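Local coordinates for protein NAD-dependent dehydrogenase (Rhizobium meliloti, PDB 4Z0P) that reduces glyoxylate and hydroxypyruvate with NADPH as the hydride donor, and here holds NADPH together with oxalate, at residues W106-C111 with F230-G234; V141-G147 with D195-L201; R235-E241 with L258-E262. One frame throughout, in Å; residues are numbered along the deposited sequence.

Overall arrangement
All three contacts lie in the Rossmann-type coenzyme domain and each touches the bound NADPH. Contact 2 pairs strands 142-146 and 196-199 of its parallel sheet. Contact 1, centred about 8 Å away, lays helix 97-115 against the next strand, 229-232; Ile231 N meets Leu197 O and Ile231 O meets Gly199 N, both at 2.7 Å, so the two share one sheet. Contact 3 joins the loops beyond strands 229-232 and 255-258, its centre about 13 Å from that of contact 1 and about 15 Å from that of contact 2; Asn232 ND2 ties it to contact 1 through Gln239 OE1 (2.8 Å). Ala233 and Asp259 grip the carboxamide of the nicotinamide, while Arg235 holds oxalate beside it.

Contact 1 (W106-C111 with F230-G234); sequences WVMMQC and FINAG. With NDP (NADPH dihydro-nicotinamide-adenine-dinucleotide phosphate), chain H.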
loop_
_atom_site.group_PDB
_atom_site.type_symbol
_atom_site.label_atom_id
_atom_site.label_comp_id
_atom_site.label_asym_id
_atom_site.label_seq_id
_atom_site.Cartn_x
_atom_site.Cartn_y
_atom_site.Cartn_z
ATOM N N TRP A 106 -5.290 -5.121 -1.686
ATOM C CA TRP A 106 -6.288 -4.301 -1.011
ATOM C C TRP A 106 -5.977 -4.194 0.492
ATOM O O TRP A 106 -6.064 -3.108 1.072
ATOM C CB TRP A 106 -7.699 -4.870 -1.252
ATOM C CG TRP A 106 -8.815 -4.030 -0.651
ATOM C CD1 TRP A 106 -9.551 -3.073 -1.280
ATOM C CD2 TRP A 106 -9.318 -4.100 0.697
ATOM N NE1 TRP A 106 -10.493 -2.546 -0.410
ATOM C CE2 TRP A 106 -10.360 -3.151 0.810
ATOM C CE3 TRP A 106 -9.006 -4.883 1.804
ATOM C CZ2 TRP A 106 -11.084 -2.963 2.012
ATOM C CZ3 TRP A 106 -9.720 -4.714 2.987
ATOM C CH2 TRP A 106 -10.758 -3.752 3.072
ATOM N N VAL A 107 -5.606 -5.306 1.115
ATOM C CA VAL A 107 -5.281 -5.312 2.546
ATOM C C VAL A 107 -4.065 -4.413 2.813
ATOM O O VAL A 107 -4.078 -3.594 3.719
ATOM C CB VAL A 107 -5.052 -6.744 3.084
ATOM C CG1 VAL A 107 -4.561 -6.726 4.526
ATOM C CG2 VAL A 107 -6.339 -7.556 2.986
ATOM N N MET A 108 -3.029 -4.569 2.005
ATOM C CA MET A 108 -1.833 -3.730 2.137
ATOM C C MET A 108 -2.204 -2.269 1.976
ATOM O O MET A 108 -1.738 -1.420 2.752
ATOM C CB MET A 108 -0.808 -4.119 1.071
ATOM C CG MET A 108 0.494 -3.303 1.102
ATOM S SD MET A 108 1.449 -3.534 2.628
ATOM C CE MET A 108 1.910 -5.257 2.407
ATOM N N MET A 109 -3.039 -1.955 0.983
ATOM C CA MET A 109 -3.433 -0.552 0.780
ATOM C C MET A 109 -4.119 0.011 2.019
ATOM O O MET A 109 -3.819 1.132 2.439
ATOM C CB MET A 109 -4.325 -0.392 -0.434
ATOM C CG MET A 109 -4.597 1.060 -0.749
ATOM S SD MET A 109 -5.449 1.257 -2.341
ATOM C CE MET A 109 -6.972 0.559 -1.909
ATOM N N GLN A 110 -5.041 -0.755 2.609
ATOM C CA GLN A 110 -5.746 -0.228 3.784
ATOM C C GLN A 110 -4.789 -0.034 4.949
ATOM O O GLN A 110 -4.857 0.967 5.663
ATOM C CB GLN A 110 -6.856 -1.155 4.257
ATOM C CG GLN A 110 -7.868 -1.553 3.207
ATOM C CD GLN A 110 -8.297 -0.427 2.311
ATOM O OE1 GLN A 110 -8.675 0.656 2.774
ATOM N NE2 GLN A 110 -8.243 -0.667 1.001
ATOM N N CYS A 111 -3.927 -1.018 5.189
ATOM C CA CYS A 111 -2.992 -0.880 6.317
ATOM C C CYS A 111 -2.073 0.347 6.115
ATOM O O CYS A 111 -1.759 1.042 7.079
ATOM C CB CYS A 111 -2.177 -2.156 6.528
ATOM S SG CYS A 111 -3.228 -3.523 7.137
ATOM N N PHE A 230 -10.494 -0.945 12.244
ATOM C CA PHE A 230 -11.165 -2.157 11.775
ATOM C C PHE A 230 -11.211 -2.189 10.258
ATOM O O PHE A 230 -11.725 -1.259 9.615
ATOM C CB PHE A 230 -12.594 -2.216 12.308
ATOM C CG PHE A 230 -13.380 -3.403 11.823
ATOM C CD1 PHE A 230 -12.871 -4.699 11.945
ATOM C CD2 PHE A 230 -14.638 -3.249 11.276
ATOM C CE1 PHE A 230 -13.609 -5.807 11.527
ATOM C CE2 PHE A 230 -15.381 -4.355 10.854
ATOM C CZ PHE A 230 -14.868 -5.636 10.980
ATOM N N ILE A 231 -10.724 -3.289 9.690
ATOM C CA ILE A 231 -10.643 -3.457 8.235
ATOM C C ILE A 231 -11.314 -4.774 7.900
ATOM O O ILE A 231 -10.905 -5.835 8.425
ATOM C CB ILE A 231 -9.175 -3.497 7.793
ATOM C CG1 ILE A 231 -8.499 -2.148 8.060
ATOM C CG2 ILE A 231 -9.029 -3.940 6.328
ATOM C CD1 ILE A 231 -6.994 -2.276 8.111
ATOM N N ASN A 232 -12.391 -4.733 7.117
ATOM C CA ASN A 232 -13.084 -5.977 6.761
ATOM C C ASN A 232 -13.253 -6.177 5.274
ATOM O O ASN A 232 -13.830 -5.330 4.587
ATOM C CB ASN A 232 -14.456 -6.071 7.433
ATOM C CG ASN A 232 -15.087 -7.471 7.329
ATOM O OD1 ASN A 232 -14.424 -8.474 7.038
ATOM N ND2 ASN A 232 -16.367 -7.537 7.602
ATOM N N ALA A 233 -12.740 -7.293 4.776
ATOM C CA ALA A 233 -12.985 -7.713 3.395
ATOM C C ALA A 233 -13.435 -9.156 3.299
ATOM O O ALA A 233 -13.334 -9.768 2.218
ATOM C CB ALA A 233 -11.750 -7.489 2.528
ATOM N N GLY A 234 -13.976 -9.682 4.394
ATOM C CA GLY A 234 -14.560 -11.016 4.400
ATOM C C GLY A 234 -15.987 -10.970 3.900
ATOM O O GLY A 234 -16.242 -10.992 2.677
HETATM P PA NDP H . -10.237 -20.151 3.594
HETATM O O1A NDP H . -11.293 -21.237 3.723
HETATM O O2A NDP H . -8.939 -20.523 2.959
HETATM O O5B NDP H . -9.955 -19.632 5.064
HETATM C C5B NDP H . -10.962 -19.389 6.024
HETATM C C4B NDP H . -10.293 -19.155 7.352
HETATM O O4B NDP H . -11.309 -18.746 8.264
HETATM C C3B NDP H . -9.641 -20.398 7.953
HETATM O O3B NDP H . -8.455 -19.982 8.621
HETATM C C2B NDP H . -10.675 -20.880 8.947
HETATM O O2B NDP H . -10.157 -21.602 10.048
HETATM C C1B NDP H . -11.211 -19.555 9.423
HETATM N N9A NDP H . -12.520 -19.744 10.070
HETATM C C8A NDP H . -13.703 -20.117 9.542
HETATM N N7A NDP H . -14.677 -20.185 10.420
HETATM C C5A NDP H . -14.082 -19.830 11.598
HETATM C C6A NDP H . -14.558 -19.724 12.920
HETATM N N6A NDP H . -15.847 -19.962 13.254
HETATM N N1A NDP H . -13.684 -19.341 13.893
HETATM C C2A NDP H . -12.407 -19.103 13.559
HETATM N N3A NDP H . -11.845 -19.182 12.349
HETATM C C4A NDP H . -12.748 -19.544 11.401
HETATM O O3 NDP H . -11.001 -18.942 2.843
HETATM P PN NDP H . -10.211 -17.819 1.978
HETATM O O1N NDP H . -9.052 -17.290 2.752
HETATM O O2N NDP H . -9.993 -18.298 0.587
HETATM O O5D NDP H . -11.396 -16.760 1.869
HETATM C C5D NDP H . -11.887 -16.149 3.045
HETATM C C4D NDP H . -13.152 -15.357 2.752
HETATM O O4D NDP H . -12.830 -14.127 2.097
HETATM C C3D NDP H . -14.153 -15.993 1.797
HETATM O O3D NDP H . -14.953 -16.980 2.479
HETATM C C2D NDP H . -14.990 -14.841 1.279
HETATM O O2D NDP H . -16.143 -14.638 2.115
HETATM C C1D NDP H . -14.010 -13.654 1.468
HETATM N N1N NDP H . -13.651 -13.008 0.203
HETATM C C2N NDP H . -13.991 -11.683 -0.044
HETATM C C3N NDP H . -13.648 -11.058 -1.205
HETATM C C7N NDP H . -13.863 -9.593 -1.440
HETATM O O7N NDP H . -13.778 -9.173 -2.612
HETATM N N7N NDP H . -14.152 -8.797 -0.433
HETATM C C4N NDP H . -12.948 -11.828 -2.263
HETATM C C5N NDP H . -12.643 -13.239 -1.922
HETATM C C6N NDP H . -12.959 -13.765 -0.754
HETATM P P2B NDP H . -9.635 -23.116 9.879
HETATM O O1X NDP H . -8.340 -22.969 9.123
HETATM O O2X NDP H . -9.441 -23.537 11.325
HETATM O O3X NDP H . -10.689 -23.862 9.150
#
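Ile231 is the strand residue that meets helix 97-115 most broadly, its two branches dividing the work. CG2, anti to the backbone N because chi1 is -65°, lies 3.5 Å from Trp106 CZ3, and the two side chains run alongside each other, heading opposite ways. CD1 goes further along the helix to Gln110 CB (4.0 Å) and Cys111 SG. A branched aliphatic suits this place, reaching Trp106 and Gln110, one turn apart. The polar end of Gln110 turns from the strand: NE2 folds back over a face of the Trp106 ring to Trp106 O (3.3 Å), and OE1 bonds to Ser257. This is the layered packing of a Rossmann fold, a helix nearly antiparallel (162°) across a parallel sheet, and Val107 and Cys111 also touch helix 150-161. At Asn232 the side chain turns away from the helix, and OD1 accepts from Gly234 N at 2.9 Å in an Asx turn out of the strand, while ND2 donates to Gln239 OE1. Asn232 O lies 3.8 Å from Trp106 CH2, oblique to the ring. Ala233 sets its small CB 3.5 Å from Trp106 CZ3, while its O takes a hydrogen bond from N7N of the NADPH carboxamide (2.9 Å, 151°).

Contact 2 (V141-G147 with D195-L201); sequences VTVGIMG and DFLVGLL. With NDP (NADPH dihydro-nicotinamide-adenine-dinucleotide phosphate), chain H.
Thr142 and Asp195 open this parallel pairing with two hydrogen bonds, and Phe196 adds a third. Thr142 N points almost straight (177°) at Asp195 OD2, 2.8 Å away on the anti side of the carboxylate, a role suited to a short acidic side chain. Thr142 O accepts twice, from Asp195 N at 2.9 Å and from Phe196 N at 3.1 Å. Beyond it the bonds alternate as parallel strands require: Gly144 gives its N to Phe196 O and receives Val198 N on its O; Met146 N gives to Val198 O, and Met146 O receives Leu200 N at 2.9 Å. Val143 and Ile145 direct their N-H and C=O to strand 165-169. Val141 CG1, anti to its backbone nitrogen (chi1 170°), sits 3.6 Å above the centre of the Phe196 ring in a CH-pi contact. Met146 SD packs on Leu197 CD1 at 3.7 Å. At Gly147's positive phi (107°) a CB would run into the preceding carbonyl and Leu200 O, so only glycine fits comfortably, consistent with the first glycine of a Rossmann GxGxxG turn, beside the adenosine ribose of NADPH. Helix 97-115 covers the face bearing Val143 and Phe196, whereas helix 187-193 packs on Met146 and Leu197.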
loop_
_atom_site.group_PDB
_atom_site.type_symbol
_atom_site.label_atom_id
_atom_site.label_comp_id
_atom_site.label_asym_id
_atom_site.label_seq_id
_atom_site.Cartn_x
_atom_site.Cartn_y
_atom_site.Cartn_z
ATOM N N VAL A 141 3.192 -0.889 14.582
ATOM C CA VAL A 141 1.774 -1.295 14.499
ATOM C C VAL A 141 1.689 -2.810 14.404
ATOM O O VAL A 141 2.387 -3.442 13.603
ATOM C CB VAL A 141 1.103 -0.660 13.275
ATOM C CG1 VAL A 141 -0.310 -1.235 12.998
ATOM C CG2 VAL A 141 1.049 0.849 13.469
ATOM N N THR A 142 0.806 -3.381 15.217
ATOM C CA THR A 142 0.482 -4.801 15.111
ATOM C C THR A 142 -0.811 -4.956 14.323
ATOM O O THR A 142 -1.872 -4.437 14.725
ATOM C CB THR A 142 0.357 -5.464 16.492
ATOM O OG1 THR A 142 1.640 -5.428 17.143
ATOM C CG2 THR A 142 -0.056 -6.912 16.332
ATOM N N VAL A 143 -0.707 -5.635 13.192
ATOM C CA VAL A 143 -1.882 -6.016 12.388
ATOM C C VAL A 143 -2.281 -7.410 12.818
ATOM O O VAL A 143 -1.453 -8.337 12.820
ATOM C CB VAL A 143 -1.597 -6.002 10.879
ATOM C CG1 VAL A 143 -2.857 -6.368 10.091
ATOM C CG2 VAL A 143 -1.057 -4.639 10.437
ATOM N N GLY A 144 -3.540 -7.561 13.185
ATOM C CA GLY A 144 -4.062 -8.850 13.609
ATOM C C GLY A 144 -5.087 -9.300 12.592
ATOM O O GLY A 144 -6.053 -8.587 12.363
ATOM N N ILE A 145 -4.885 -10.475 11.998
ATOM C CA ILE A 145 -5.774 -10.973 10.956
ATOM C C ILE A 145 -6.612 -12.110 11.492
ATOM O O ILE A 145 -6.064 -13.102 11.987
ATOM C CB ILE A 145 -4.984 -11.451 9.724
ATOM C CG1 ILE A 145 -4.171 -10.284 9.140
ATOM C CG2 ILE A 145 -5.947 -12.004 8.674
ATOM C CD1 ILE A 145 -3.101 -10.725 8.183
ATOM N N MET A 146 -7.942 -11.936 11.443
ATOM C CA MET A 146 -8.891 -13.002 11.765
ATOM C C MET A 146 -9.256 -13.730 10.467
ATOM O O MET A 146 -9.869 -13.147 9.565
ATOM C CB MET A 146 -10.115 -12.462 12.479
ATOM C CG MET A 146 -9.810 -12.032 13.902
ATOM S SD MET A 146 -11.108 -11.181 14.795
ATOM C CE MET A 146 -12.320 -12.455 14.954
ATOM N N GLY A 147 -8.881 -15.016 10.412
ATOM C CA GLY A 147 -8.983 -15.854 9.213
ATOM C C GLY A 147 -7.609 -16.088 8.634
ATOM O O GLY A 147 -7.029 -15.178 8.051
ATOM N N ASP A 195 -3.614 -3.646 16.895
ATOM C CA ASP A 195 -3.908 -2.248 16.566
ATOM C C ASP A 195 -4.793 -2.091 15.338
ATOM O O ASP A 195 -5.706 -1.268 15.328
ATOM C CB ASP A 195 -2.605 -1.464 16.320
ATOM C CG ASP A 195 -1.635 -1.517 17.492
ATOM O OD1 ASP A 195 -2.073 -1.233 18.637
ATOM O OD2 ASP A 195 -0.413 -1.843 17.283
ATOM N N PHE A 196 -4.467 -2.810 14.269
ATOM C CA PHE A 196 -5.274 -2.839 13.043
ATOM C C PHE A 196 -5.837 -4.246 12.911
ATOM O O PHE A 196 -5.086 -5.188 12.667
ATOM C CB PHE A 196 -4.442 -2.577 11.773
ATOM C CG PHE A 196 -3.874 -1.176 11.608
ATOM C CD1 PHE A 196 -4.025 -0.162 12.550
ATOM C CD2 PHE A 196 -3.122 -0.901 10.462
ATOM C CE1 PHE A 196 -3.467 1.101 12.331
ATOM C CE2 PHE A 196 -2.550 0.353 10.254
ATOM C CZ PHE A 196 -2.721 1.346 11.189
ATOM N N LEU A 197 -7.160 -4.375 13.034
ATOM C CA LEU A 197 -7.835 -5.658 12.890
ATOM C C LEU A 197 -8.275 -5.846 11.457
ATOM O O LEU A 197 -9.008 -5.007 10.936
ATOM C CB LEU A 197 -9.060 -5.713 13.804
ATOM C CG LEU A 197 -9.868 -7.022 13.744
ATOM C CD1 LEU A 197 -9.035 -8.195 14.203
ATOM C CD2 LEU A 197 -11.115 -6.917 14.594
ATOM N N VAL A 198 -7.874 -6.958 10.845
ATOM C CA VAL A 198 -8.245 -7.300 9.470
ATOM C C VAL A 198 -9.100 -8.554 9.487
ATOM O O VAL A 198 -8.665 -9.605 9.970
ATOM C CB VAL A 198 -7.016 -7.570 8.593
ATOM C CG1 VAL A 198 -7.408 -8.051 7.193
ATOM C CG2 VAL A 198 -6.187 -6.288 8.454
ATOM N N GLY A 199 -10.306 -8.445 8.941
ATOM C CA GLY A 199 -11.205 -9.580 8.792
ATOM C C GLY A 199 -11.108 -10.230 7.405
ATOM O O GLY A 199 -11.415 -9.604 6.393
ATOM N N LEU A 200 -10.706 -11.493 7.391
ATOM C CA LEU A 200 -10.681 -12.346 6.200
ATOM C C LEU A 200 -11.302 -13.713 6.510
ATOM O O LEU A 200 -10.772 -14.750 6.145
ATOM C CB LEU A 200 -9.269 -12.494 5.686
ATOM C CG LEU A 200 -8.755 -11.227 4.978
ATOM C CD1 LEU A 200 -7.252 -11.327 4.743
ATOM C CD2 LEU A 200 -9.486 -10.975 3.681
ATOM N N LEU A 201 -12.439 -13.666 7.185
ATOM C CA LEU A 201 -13.230 -14.856 7.528
ATOM C C LEU A 201 -14.347 -15.050 6.503
ATOM O O LEU A 201 -14.884 -14.082 5.970
ATOM C CB LEU A 201 -13.899 -14.680 8.889
ATOM C CG LEU A 201 -13.025 -14.702 10.151
ATOM C CD1 LEU A 201 -13.807 -14.189 11.344
ATOM C CD2 LEU A 201 -12.479 -16.101 10.394
HETATM P PA NDP H . -10.237 -20.151 3.594
HETATM O O1A NDP H . -11.293 -21.237 3.723
HETATM O O2A NDP H . -8.939 -20.523 2.959
HETATM O O5B NDP H . -9.955 -19.632 5.064
HETATM C C5B NDP H . -10.962 -19.389 6.024
HETATM C C4B NDP H . -10.293 -19.155 7.352
HETATM O O4B NDP H . -11.309 -18.746 8.264
HETATM C C3B NDP H . -9.641 -20.398 7.953
HETATM O O3B NDP H . -8.455 -19.982 8.621
HETATM C C2B NDP H . -10.675 -20.880 8.947
HETATM O O2B NDP H . -10.157 -21.602 10.048
HETATM C C1B NDP H . -11.211 -19.555 9.423
HETATM N N9A NDP H . -12.520 -19.744 10.070
HETATM C C8A NDP H . -13.703 -20.117 9.542
HETATM N N7A NDP H . -14.677 -20.185 10.420
HETATM C C5A NDP H . -14.082 -19.830 11.598
HETATM C C6A NDP H . -14.558 -19.724 12.920
HETATM N N6A NDP H . -15.847 -19.962 13.254
HETATM N N1A NDP H . -13.684 -19.341 13.893
HETATM C C2A NDP H . -12.407 -19.103 13.559
HETATM N N3A NDP H . -11.845 -19.182 12.349
HETATM C C4A NDP H . -12.748 -19.544 11.401
HETATM O O3 NDP H . -11.001 -18.942 2.843
HETATM P PN NDP H . -10.211 -17.819 1.978
HETATM O O1N NDP H . -9.052 -17.290 2.752
HETATM O O2N NDP H . -9.993 -18.298 0.587
HETATM O O5D NDP H . -11.396 -16.760 1.869
HETATM C C5D NDP H . -11.887 -16.149 3.045
HETATM C C4D NDP H . -13.152 -15.357 2.752
HETATM O O4D NDP H . -12.830 -14.127 2.097
HETATM C C3D NDP H . -14.153 -15.993 1.797
HETATM O O3D NDP H . -14.953 -16.980 2.479
HETATM C C2D NDP H . -14.990 -14.841 1.279
HETATM O O2D NDP H . -16.143 -14.638 2.115
HETATM C C1D NDP H . -14.010 -13.654 1.468
HETATM N N1N NDP H . -13.651 -13.008 0.203
HETATM C C2N NDP H . -13.991 -11.683 -0.044
HETATM C C3N NDP H . -13.648 -11.058 -1.205
HETATM C C7N NDP H . -13.863 -9.593 -1.440
HETATM O O7N NDP H . -13.778 -9.173 -2.612
HETATM N N7N NDP H . -14.152 -8.797 -0.433
HETATM C C4N NDP H . -12.948 -11.828 -2.263
HETATM C C5N NDP H . -12.643 -13.239 -1.922
HETATM C C6N NDP H . -12.959 -13.765 -0.754
HETATM P P2B NDP H . -9.635 -23.116 9.879
HETATM O O1X NDP H . -8.340 -22.969 9.123
HETATM O O2X NDP H . -9.441 -23.537 11.325
HETATM O O3X NDP H . -10.689 -23.862 9.150
#

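Contact 3 (R235-E241 with L258-E262); sequences RGGSQVE and LDVFE. With NDP (NADPH dihydro-nicotinamide-adenine-dinucleotide phosphate), chain H; OXD (oxalic acid), chain C.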
loop_
_atom_site.group_PDB
_atom_site.type_symbol
_atom_site.label_atom_id
_atom_site.label_comp_id
_atom_site.label_asym_id
_atom_site.label_seq_id
_atom_site.Cartn_x
_atom_site.Cartn_y
_atom_site.Cartn_z
ATOM N N ARG A 235 -16.927 -10.873 4.840
ATOM C CA ARG A 235 -18.332 -10.707 4.494
ATOM C C ARG A 235 -18.988 -9.741 5.438
ATOM O O ARG A 235 -18.670 -9.699 6.630
ATOM C CB ARG A 235 -19.052 -12.048 4.588
ATOM C CG ARG A 235 -18.746 -13.009 3.452
ATOM C CD ARG A 235 -19.443 -12.555 2.200
ATOM N NE ARG A 235 -19.216 -13.405 1.048
ATOM C CZ ARG A 235 -18.244 -13.269 0.168
ATOM N NH1 ARG A 235 -17.310 -12.328 0.299
ATOM N NH2 ARG A 235 -18.191 -14.089 -0.865
ATOM N N GLY A 236 -19.942 -8.987 4.909
ATOM C CA GLY A 236 -20.698 -8.026 5.687
ATOM C C GLY A 236 -21.512 -8.606 6.816
ATOM O O GLY A 236 -21.633 -8.004 7.880
ATOM N N GLY A 237 -22.023 -9.807 6.620
ATOM C CA GLY A 237 -22.822 -10.437 7.664
ATOM C C GLY A 237 -22.048 -10.772 8.935
ATOM O O GLY A 237 -22.655 -11.071 9.961
ATOM N N SER A 238 -20.713 -10.732 8.876
ATOM C CA SER A 238 -19.882 -10.946 10.057
ATOM C C SER A 238 -19.769 -9.711 10.948
ATOM O O SER A 238 -19.257 -9.815 12.057
ATOM C CB SER A 238 -18.489 -11.457 9.671
ATOM O OG SER A 238 -18.586 -12.732 9.055
ATOM N N GLN A 239 -20.246 -8.549 10.498
ATOM C CA GLN A 239 -20.114 -7.339 11.292
ATOM C C GLN A 239 -21.455 -6.773 11.702
ATOM O O GLN A 239 -22.503 -7.064 11.095
ATOM C CB GLN A 239 -19.286 -6.289 10.542
ATOM C CG GLN A 239 -20.023 -5.567 9.425
ATOM C CD GLN A 239 -19.120 -5.023 8.337
ATOM O OE1 GLN A 239 -17.912 -5.282 8.294
ATOM N NE2 GLN A 239 -19.717 -4.253 7.429
ATOM N N VAL A 240 -21.423 -6.006 12.789
ATOM C CA VAL A 240 -22.607 -5.312 13.296
ATOM C C VAL A 240 -22.383 -3.834 13.009
ATOM O O VAL A 240 -21.678 -3.141 13.760
ATOM C CB VAL A 240 -22.850 -5.570 14.801
ATOM C CG1 VAL A 240 -24.147 -4.930 15.258
ATOM C CG2 VAL A 240 -22.881 -7.064 15.074
ATOM N N GLU A 241 -22.960 -3.358 11.911
ATOM C CA GLU A 241 -22.712 -1.978 11.481
ATOM C C GLU A 241 -23.187 -0.923 12.463
ATOM O O GLU A 241 -22.551 0.109 12.596
ATOM C CB GLU A 241 -23.303 -1.729 10.089
ATOM C CG GLU A 241 -22.430 -2.424 9.048
ATOM C CD GLU A 241 -23.049 -2.564 7.675
ATOM O OE1 GLU A 241 -24.054 -1.908 7.377
ATOM O OE2 GLU A 241 -22.485 -3.342 6.894
ATOM N N LEU A 258 -13.992 -0.621 4.949
ATOM C CA LEU A 258 -15.044 -1.620 4.732
ATOM C C LEU A 258 -15.224 -1.839 3.244
ATOM O O LEU A 258 -15.568 -0.899 2.505
ATOM C CB LEU A 258 -16.372 -1.180 5.370
ATOM C CG LEU A 258 -16.285 -0.900 6.890
ATOM C CD1 LEU A 258 -17.593 -0.308 7.393
ATOM C CD2 LEU A 258 -15.937 -2.182 7.655
ATOM N N ASP A 259 -15.012 -3.082 2.813
ATOM C CA ASP A 259 -15.283 -3.523 1.447
ATOM C C ASP A 259 -16.601 -4.270 1.338
ATOM O O ASP A 259 -17.082 -4.522 0.233
ATOM C CB ASP A 259 -14.177 -4.454 0.956
ATOM C CG ASP A 259 -14.258 -4.721 -0.547
ATOM O OD1 ASP A 259 -14.277 -3.742 -1.371
ATOM O OD2 ASP A 259 -14.314 -5.928 -0.912
ATOM N N VAL A 260 -17.137 -4.682 2.490
ATOM C CA VAL A 260 -18.302 -5.593 2.560
ATOM C C VAL A 260 -19.269 -5.068 3.605
ATOM O O VAL A 260 -18.849 -4.422 4.577
ATOM C CB VAL A 260 -17.875 -7.050 2.848
ATOM C CG1 VAL A 260 -17.022 -7.579 1.705
ATOM C CG2 VAL A 260 -17.108 -7.147 4.156
ATOM N N PHE A 261 -20.559 -5.301 3.369
ATOM C CA PHE A 261 -21.632 -4.718 4.151
ATOM C C PHE A 261 -22.755 -5.717 4.401
ATOM O O PHE A 261 -22.947 -6.635 3.634
ATOM C CB PHE A 261 -22.169 -3.452 3.468
ATOM C CG PHE A 261 -21.109 -2.417 3.316
ATOM C CD1 PHE A 261 -20.831 -1.540 4.341
ATOM C CD2 PHE A 261 -20.281 -2.427 2.193
ATOM C CE1 PHE A 261 -19.782 -0.635 4.213
ATOM C CE2 PHE A 261 -19.233 -1.522 2.056
ATOM C CZ PHE A 261 -18.984 -0.644 3.080
ATOM N N GLU A 262 -23.465 -5.511 5.500
ATOM C CA GLU A 262 -24.567 -6.407 5.883
ATOM C C GLU A 262 -25.622 -6.518 4.784
ATOM O O GLU A 262 -26.198 -7.594 4.589
ATOM C CB GLU A 262 -25.218 -5.955 7.198
ATOM C CG GLU A 262 -24.344 -6.068 8.433
ATOM C CD GLU A 262 -25.125 -5.758 9.695
ATOM O OE1 GLU A 262 -26.024 -6.542 10.067
ATOM O OE2 GLU A 262 -24.844 -4.744 10.323
HETATM P PA NDP H . -10.237 -20.151 3.594
HETATM O O1A NDP H . -11.293 -21.237 3.723
HETATM O O2A NDP H . -8.939 -20.523 2.959
HETATM O O5B NDP H . -9.955 -19.632 5.064
HETATM C C5B NDP H . -10.962 -19.389 6.024
HETATM C C4B NDP H . -10.293 -19.155 7.352
HETATM O O4B NDP H . -11.309 -18.746 8.264
HETATM C C3B NDP H . -9.641 -20.398 7.953
HETATM O O3B NDP H . -8.455 -19.982 8.621
HETATM C C2B NDP H . -10.675 -20.880 8.947
HETATM O O2B NDP H . -10.157 -21.602 10.048
HETATM C C1B NDP H . -11.211 -19.555 9.423
HETATM N N9A NDP H . -12.520 -19.744 10.070
HETATM C C8A NDP H . -13.703 -20.117 9.542
HETATM N N7A NDP H . -14.677 -20.185 10.420
HETATM C C5A NDP H . -14.082 -19.830 11.598
HETATM C C6A NDP H . -14.558 -19.724 12.920
HETATM N N6A NDP H . -15.847 -19.962 13.254
HETATM N N1A NDP H . -13.684 -19.341 13.893
HETATM C C2A NDP H . -12.407 -19.103 13.559
HETATM N N3A NDP H . -11.845 -19.182 12.349
HETATM C C4A NDP H . -12.748 -19.544 11.401
HETATM O O3 NDP H . -11.001 -18.942 2.843
HETATM P PN NDP H . -10.211 -17.819 1.978
HETATM O O1N NDP H . -9.052 -17.290 2.752
HETATM O O2N NDP H . -9.993 -18.298 0.587
HETATM O O5D NDP H . -11.396 -16.760 1.869
HETATM C C5D NDP H . -11.887 -16.149 3.045
HETATM C C4D NDP H . -13.152 -15.357 2.752
HETATM O O4D NDP H . -12.830 -14.127 2.097
HETATM C C3D NDP H . -14.153 -15.993 1.797
HETATM O O3D NDP H . -14.953 -16.980 2.479
HETATM C C2D NDP H . -14.990 -14.841 1.279
HETATM O O2D NDP H . -16.143 -14.638 2.115
HETATM C C1D NDP H . -14.010 -13.654 1.468
HETATM N N1N NDP H . -13.651 -13.008 0.203
HETATM C C2N NDP H . -13.991 -11.683 -0.044
HETATM C C3N NDP H . -13.648 -11.058 -1.205
HETATM C C7N NDP H . -13.863 -9.593 -1.440
HETATM O O7N NDP H . -13.778 -9.173 -2.612
HETATM N N7N NDP H . -14.152 -8.797 -0.433
HETATM C C4N NDP H . -12.948 -11.828 -2.263
HETATM C C5N NDP H . -12.643 -13.239 -1.922
HETATM C C6N NDP H . -12.959 -13.765 -0.754
HETATM P P2B NDP H . -9.635 -23.116 9.879
HETATM O O1X NDP H . -8.340 -22.969 9.123
HETATM O O2X NDP H . -9.441 -23.537 11.325
HETATM O O3X NDP H . -10.689 -23.862 9.150
HETATM C C1 OXD C . -15.507 -13.868 -3.385
HETATM C C2 OXD C . -16.056 -12.516 -3.403
HETATM O O3 OXD C . -14.633 -14.209 -4.223
HETATM O O4 OXD C . -16.125 -11.897 -4.476
HETATM O O5 OXD C . -15.946 -14.661 -2.525
HETATM O O6 OXD C . -16.455 -12.004 -2.348
#
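Glu241 and Glu262 exchange hydrogen bonds between two loops at the carboxyl ends of neighbouring Rossmann strands, where such folds place their active sites. Glu262 OE2 accepts from Glu241 N (2.8 Å, 170°), starting helix 241-250, while Glu241 OE2 takes Glu262 N from above its carboxylate plane at 2.8 Å. That same OE2 receives Gln239 NE2 on its anti lone pair; NE2 also donates to Val260 O and OE1 accepts from Asn232, both roles an amide can fill. Gln239 CG sits between backbone N and carbonyl carbon (chi1 76°), and the extended chain carries the amide there. The carboxylate planes are turned 80° apart, and N-H donors probably ease their like charges. Val260 CG2 presses on Gly236 N, and Gly236 CA lies 3.3 Å from Phe261 O, leaving no side-chain space. Asp259 OD2 accepts from NADPH N7N. Arg235, a flat cation salt-bridged at NE to Asp78, suits the anion: with NADPH O2D over one face, NH1 donates to oxalate O6 (2.8 Å) and NH2 to oxalate O5 (2.9 Å).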